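Peptide synthase (Silicibacter pomeroyi DSS-3, PDB 2QTP) is of unknown function but adopts a variant of the Bacillus chorismate mutase fold and may play a role in amino-acid metabolism. Local coordinates at residues Lys4-Arg16 / Ile150-Glu162. Sequence-based numbering, arbitrary orientation. Where two conformers were deposited one is given.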
loop_
_atom_site.group_PDB
_atom_site.type_symbol
_atom_site.label_atom_id
_atom_site.label_comp_id
_atom_site.label_asym_id
_atom_site.label_seq_id
_atom_site.Cartn_x
_atom_site.Cartn_y
_atom_site.Cartn_z
ATOM N N LYS A 4 3.481 0.838 15.794
ATOM C CA LYS A 4 2.197 0.137 16.165
ATOM C C LYS A 4 1.651 -0.706 15.018
ATOM O O LYS A 4 0.537 -0.435 14.586
ATOM C CB LYS A 4 1.119 1.174 16.544
ATOM N N ILE A 5 2.413 -1.680 14.510
ATOM C CA ILE A 5 1.954 -2.565 13.394
ATOM C C ILE A 5 1.258 -3.818 13.923
ATOM O O ILE A 5 1.882 -4.670 14.532
ATOM C CB ILE A 5 3.115 -3.029 12.443
ATOM C CG1 ILE A 5 3.796 -1.843 11.758
ATOM C CG2 ILE A 5 2.600 -3.980 11.365
ATOM C CD1 ILE A 5 5.152 -2.206 11.111
ATOM N N ARG A 6 -0.041 -3.927 13.689
ATOM C CA ARG A 6 -0.778 -5.138 14.080
ATOM C C ARG A 6 -0.548 -6.353 13.150
ATOM O O ARG A 6 -0.388 -7.504 13.599
ATOM C CB ARG A 6 -2.272 -4.828 14.157
ATOM C CG ARG A 6 -3.114 -6.031 14.535
ATOM C CD ARG A 6 -4.530 -5.633 14.942
ATOM N NE ARG A 6 -5.365 -5.165 13.831
ATOM C CZ ARG A 6 -6.096 -5.955 13.057
ATOM N NH1 ARG A 6 -6.100 -7.269 13.240
ATOM N NH2 ARG A 6 -6.846 -5.434 12.095
ATOM N N LYS A 7 -0.550 -6.077 11.844
ATOM C CA LYS A 7 -0.470 -7.098 10.794
ATOM C C LYS A 7 0.333 -6.559 9.625
ATOM O O LYS A 7 0.203 -5.373 9.284
ATOM C CB LYS A 7 -1.868 -7.361 10.177
ATOM C CG LYS A 7 -2.706 -8.434 10.697
ATOM C CD LYS A 7 -3.833 -8.720 9.701
ATOM C CE LYS A 7 -4.683 -9.900 10.140
ATOM N NZ LYS A 7 -5.647 -10.268 9.059
ATOM N N ILE A 8 1.094 -7.435 8.983
ATOM C CA ILE A 8 1.747 -7.134 7.715
ATOM C C ILE A 8 1.313 -8.240 6.755
ATOM O O ILE A 8 1.225 -9.388 7.133
ATOM C CB ILE A 8 3.297 -7.130 7.786
ATOM C CG1 ILE A 8 3.811 -5.944 8.584
ATOM C CG2 ILE A 8 3.911 -7.038 6.368
ATOM C CD1 ILE A 8 5.297 -5.981 8.739
ATOM N N ALA A 9 1.027 -7.889 5.513
ATOM C CA ALA A 9 0.599 -8.885 4.537
ATOM C C ALA A 9 1.292 -8.596 3.215
ATOM O O ALA A 9 1.481 -7.416 2.858
ATOM C CB ALA A 9 -0.907 -8.844 4.384
ATOM N N VAL A 10 1.686 -9.653 2.507
ATOM C CA VAL A 10 2.334 -9.520 1.191
ATOM C C VAL A 10 1.565 -10.389 0.183
ATOM O O VAL A 10 1.235 -11.549 0.475
ATOM C CB VAL A 10 3.842 -9.868 1.258
ATOM C CG1 VAL A 10 4.509 -9.720 -0.104
ATOM C CG2 VAL A 10 4.549 -8.979 2.304
ATOM N N PHE A 11 1.235 -9.808 -0.966
ATOM C CA PHE A 11 0.461 -10.480 -2.051
ATOM C C PHE A 11 1.305 -10.426 -3.314
ATOM O O PHE A 11 1.795 -9.350 -3.672
ATOM C CB PHE A 11 -0.858 -9.746 -2.378
ATOM C CG PHE A 11 -1.722 -9.397 -1.169
ATOM C CD1 PHE A 11 -1.296 -8.503 -0.194
ATOM C CD2 PHE A 11 -3.014 -9.915 -1.054
ATOM C CE1 PHE A 11 -2.119 -8.190 0.894
ATOM C CE2 PHE A 11 -3.859 -9.589 0.033
ATOM C CZ PHE A 11 -3.402 -8.736 1.002
ATOM N N ILE A 12 1.521 -11.574 -3.958
ATOM C CA ILE A 12 2.207 -11.610 -5.232
ATOM C C ILE A 12 1.299 -12.293 -6.259
ATOM O O ILE A 12 0.648 -13.307 -5.963
ATOM C CB ILE A 12 3.491 -12.455 -5.202
ATOM C CG1 ILE A 12 4.373 -12.089 -4.025
ATOM C CG2 ILE A 12 4.281 -12.262 -6.497
ATOM C CD1 ILE A 12 5.702 -12.818 -4.062
ATOM N N GLU A 13 1.327 -11.801 -7.484
ATOM C CA GLU A 13 0.517 -12.364 -8.531
ATOM C C GLU A 13 1.346 -12.521 -9.800
ATOM O O GLU A 13 1.960 -11.558 -10.248
ATOM C CB GLU A 13 -0.692 -11.445 -8.675
ATOM C CG GLU A 13 -1.602 -11.622 -9.850
ATOM C CD GLU A 13 -2.432 -10.351 -10.065
ATOM O OE1 GLU A 13 -3.090 -9.904 -9.073
ATOM O OE2 GLU A 13 -2.365 -9.795 -11.206
ATOM N N GLU A 14 1.386 -13.746 -10.344
ATOM C CA GLU A 14 2.091 -14.035 -11.571
ATOM C C GLU A 14 1.103 -14.343 -12.659
ATOM O O GLU A 14 0.281 -15.235 -12.503
ATOM C CB GLU A 14 2.978 -15.278 -11.481
ATOM C CG GLU A 14 3.823 -15.433 -10.260
ATOM C CD GLU A 14 4.672 -16.710 -10.324
ATOM O OE1 GLU A 14 4.698 -17.417 -11.388
ATOM O OE2 GLU A 14 5.325 -16.968 -9.290
ATOM N N THR A 15 1.248 -13.671 -13.787
ATOM C CA THR A 15 0.394 -13.885 -14.937
ATOM C C THR A 15 1.199 -14.589 -15.986
ATOM O O THR A 15 2.232 -14.082 -16.441
ATOM C CB THR A 15 -0.079 -12.568 -15.504
ATOM O OG1 THR A 15 -0.795 -11.872 -14.488
ATOM C CG2 THR A 15 -0.952 -12.799 -16.705
ATOM N N ARG A 16 0.741 -15.785 -16.343
ATOM C CA ARG A 16 1.383 -16.588 -17.335
ATOM C C ARG A 16 0.608 -16.635 -18.656
ATOM O O ARG A 16 1.165 -17.049 -19.655
ATOM C CB ARG A 16 1.516 -18.018 -16.823
ATOM C CG ARG A 16 2.116 -18.177 -15.419
ATOM C CD ARG A 16 2.315 -19.682 -15.205
ATOM N NE ARG A 16 3.133 -19.993 -14.050
ATOM C CZ ARG A 16 3.481 -21.226 -13.695
ATOM N NH1 ARG A 16 3.085 -22.277 -14.409
ATOM N NH2 ARG A 16 4.232 -21.412 -12.612
ATOM N N ILE A 150 -3.395 -2.854 -8.506
ATOM C CA ILE A 150 -3.590 -4.129 -7.855
ATOM C C ILE A 150 -4.506 -3.902 -6.653
ATOM O O ILE A 150 -4.374 -2.910 -5.939
ATOM C CB ILE A 150 -2.226 -4.821 -7.498
ATOM C CG1 ILE A 150 -2.463 -6.167 -6.758
ATOM C CG2 ILE A 150 -1.303 -3.856 -6.707
ATOM C CD1 ILE A 150 -1.267 -7.211 -6.856
ATOM N N GLU A 151 -5.453 -4.803 -6.457
ATOM C CA GLU A 151 -6.393 -4.718 -5.356
ATOM C C GLU A 151 -5.875 -5.465 -4.173
ATOM O O GLU A 151 -5.319 -6.563 -4.302
ATOM C CB GLU A 151 -7.741 -5.262 -5.789
ATOM C CG GLU A 151 -8.339 -4.398 -6.869
ATOM C CD GLU A 151 -9.709 -4.817 -7.330
ATOM O OE1 GLU A 151 -10.195 -5.843 -6.900
ATOM O OE2 GLU A 151 -10.324 -4.105 -8.132
ATOM N N VAL A 152 -6.054 -4.885 -2.997
ATOM C CA VAL A 152 -5.713 -5.558 -1.760
ATOM C C VAL A 152 -6.857 -5.419 -0.783
ATOM O O VAL A 152 -7.626 -4.456 -0.828
ATOM C CB VAL A 152 -4.414 -4.989 -1.086
ATOM C CG1 VAL A 152 -3.263 -5.012 -2.032
ATOM C CG2 VAL A 152 -4.596 -3.576 -0.593
ATOM N N ARG A 153 -6.999 -6.422 0.078
ATOM C CA ARG A 153 -7.907 -6.319 1.211
ATOM C C ARG A 153 -7.460 -7.199 2.322
ATOM O O ARG A 153 -6.688 -8.094 2.103
ATOM C CB ARG A 153 -9.349 -6.597 0.852
ATOM C CG ARG A 153 -9.674 -7.970 0.463
ATOM C CD ARG A 153 -11.185 -8.218 0.728
ATOM N NE ARG A 153 -11.230 -9.545 1.243
ATOM C CZ ARG A 153 -11.958 -9.973 2.247
ATOM N NH1 ARG A 153 -12.835 -9.225 2.891
ATOM N NH2 ARG A 153 -11.812 -11.229 2.570
ATOM N N LEU A 154 -7.898 -6.901 3.530
ATOM C CA LEU A 154 -7.691 -7.792 4.663
ATOM C C LEU A 154 -9.061 -7.871 5.345
ATOM O O LEU A 154 -9.697 -6.821 5.580
ATOM C CB LEU A 154 -6.635 -7.224 5.603
ATOM C CG LEU A 154 -5.191 -7.237 5.114
ATOM C CD1 LEU A 154 -4.300 -6.394 6.064
ATOM C CD2 LEU A 154 -4.681 -8.666 4.966
ATOM N N ASN A 155 -9.490 -9.093 5.678
ATOM C CA ASN A 155 -10.807 -9.336 6.232
ATOM C C ASN A 155 -11.096 -8.503 7.473
ATOM O O ASN A 155 -12.227 -8.097 7.688
ATOM C CB ASN A 155 -11.047 -10.849 6.517
ATOM C CG ASN A 155 -10.307 -11.342 7.764
ATOM O OD1 ASN A 155 -9.081 -11.199 7.870
ATOM N ND2 ASN A 155 -11.060 -11.888 8.737
ATOM N N ASP A 156 -10.069 -8.185 8.256
ATOM C CA ASP A 156 -10.296 -7.555 9.546
ATOM C C ASP A 156 -9.673 -6.169 9.675
ATOM O O ASP A 156 -9.481 -5.683 10.770
ATOM C CB ASP A 156 -9.726 -8.477 10.619
ATOM C CG ASP A 156 -8.191 -8.622 10.519
ATOM O OD1 ASP A 156 -7.564 -8.352 9.460
ATOM O OD2 ASP A 156 -7.608 -9.045 11.515
ATOM N N ALA A 157 -9.371 -5.521 8.558
ATOM C CA ALA A 157 -8.687 -4.269 8.619
ATOM C C ALA A 157 -9.122 -3.403 7.450
ATOM O O ALA A 157 -9.578 -3.927 6.422
ATOM C CB ALA A 157 -7.157 -4.499 8.612
ATOM N N PRO A 158 -9.050 -2.068 7.610
ATOM C CA PRO A 158 -8.708 -1.332 8.844
ATOM C C PRO A 158 -9.914 -1.158 9.787
ATOM O O PRO A 158 -10.999 -0.778 9.359
ATOM C CB PRO A 158 -8.302 0.037 8.317
ATOM C CG PRO A 158 -9.173 0.223 7.092
ATOM C CD PRO A 158 -9.284 -1.148 6.478
ATOM N N ARG A 159 -9.716 -1.449 11.065
ATOM C CA ARG A 159 -10.727 -1.168 12.060
ATOM C C ARG A 159 -10.872 0.353 12.162
ATOM O O ARG A 159 -10.080 1.113 11.596
ATOM C CB ARG A 159 -10.320 -1.731 13.408
ATOM C CG ARG A 159 -10.216 -3.256 13.476
ATOM C CD ARG A 159 -9.508 -3.575 14.785
ATOM N NE ARG A 159 -9.182 -4.982 14.998
ATOM C CZ ARG A 159 -8.281 -5.395 15.886
ATOM N NH1 ARG A 159 -7.599 -4.516 16.615
ATOM N NH2 ARG A 159 -8.044 -6.684 16.037
ATOM N N ALA A 160 -11.879 0.797 12.888
ATOM C CA ALA A 160 -12.188 2.229 12.969
ATOM C C ALA A 160 -11.018 3.121 13.429
ATOM O O ALA A 160 -10.859 4.263 12.954
ATOM C CB ALA A 160 -13.469 2.420 13.862
ATOM N N ASN A 161 -10.177 2.597 14.314
ATOM C CA ASN A 161 -9.028 3.350 14.820
ATOM C C ASN A 161 -7.700 3.016 14.144
ATOM O O ASN A 161 -6.649 3.277 14.714
ATOM C CB ASN A 161 -8.879 3.149 16.337
ATOM C CG ASN A 161 -8.442 1.688 16.728
ATOM O OD1 ASN A 161 -8.696 0.702 16.000
ATOM N ND2 ASN A 161 -7.808 1.566 17.898
ATOM N N GLU A 162 -7.747 2.468 12.924
ATOM C CA GLU A 162 -6.550 2.061 12.209
ATOM C C GLU A 162 -6.381 2.740 10.859
ATOM O O GLU A 162 -7.299 3.395 10.359
ATOM C CB GLU A 162 -6.582 0.547 11.987
ATOM C CG GLU A 162 -6.640 -0.281 13.277
ATOM C CD GLU A 162 -6.601 -1.789 13.040
ATOM O OE1 GLU A 162 -7.230 -2.299 12.067
ATOM O OE2 GLU A 162 -5.915 -2.463 13.826
#
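Glu162 OE1 accepts two hydrogen bonds, one from Arg6 NH2 and a shorter one, 2.8 Å, from the backbone N of Arg159. Glu162 belongs to a salt-bridge network with Arg6, Lys7, Asp156 and Arg159 that ties strand 5-15 to the loop after strand 148-152 and to the start of strand 162-171, in a variant of the Bacillus chorismate mutase fold. Arg6 grips the Glu162 carboxylate side-on. Its NE lies 2.8 Å from Glu162 OE2, and both oxygens use their syn lone pairs. The two flat groups are nearly coplanar, 12° apart. The Arg6 chain bends at chi3 (71°), and NH1 reaches Asp156 OD2 at 2.9 Å by an almost straight bond (176°), arriving from above the carboxylate plane. The guanidinium is thus fixed at its edge by two acids. The guanidinium of Arg159 stacks over one face, nearly parallel, centres 3.6 Å apart. The surrounding carboxylates probably offset this pairing of like charges. Asp156 also forms a salt bridge with Lys7, whose NZ is 2.7 Å from Asp156 OD1.

Further along the strand the contact turns apolar. Leu154 CD2 packs 3.8 Å from Ala9 CB and also touches the Phe11 ring. Val31 and Val35 of strand 21-37 touch side chains of 150-162. Val152 CB sits over one face of the Phe11 ring, and the carbonyl O of Arg153 meets the ring edge at CZ, 3.5 Å away.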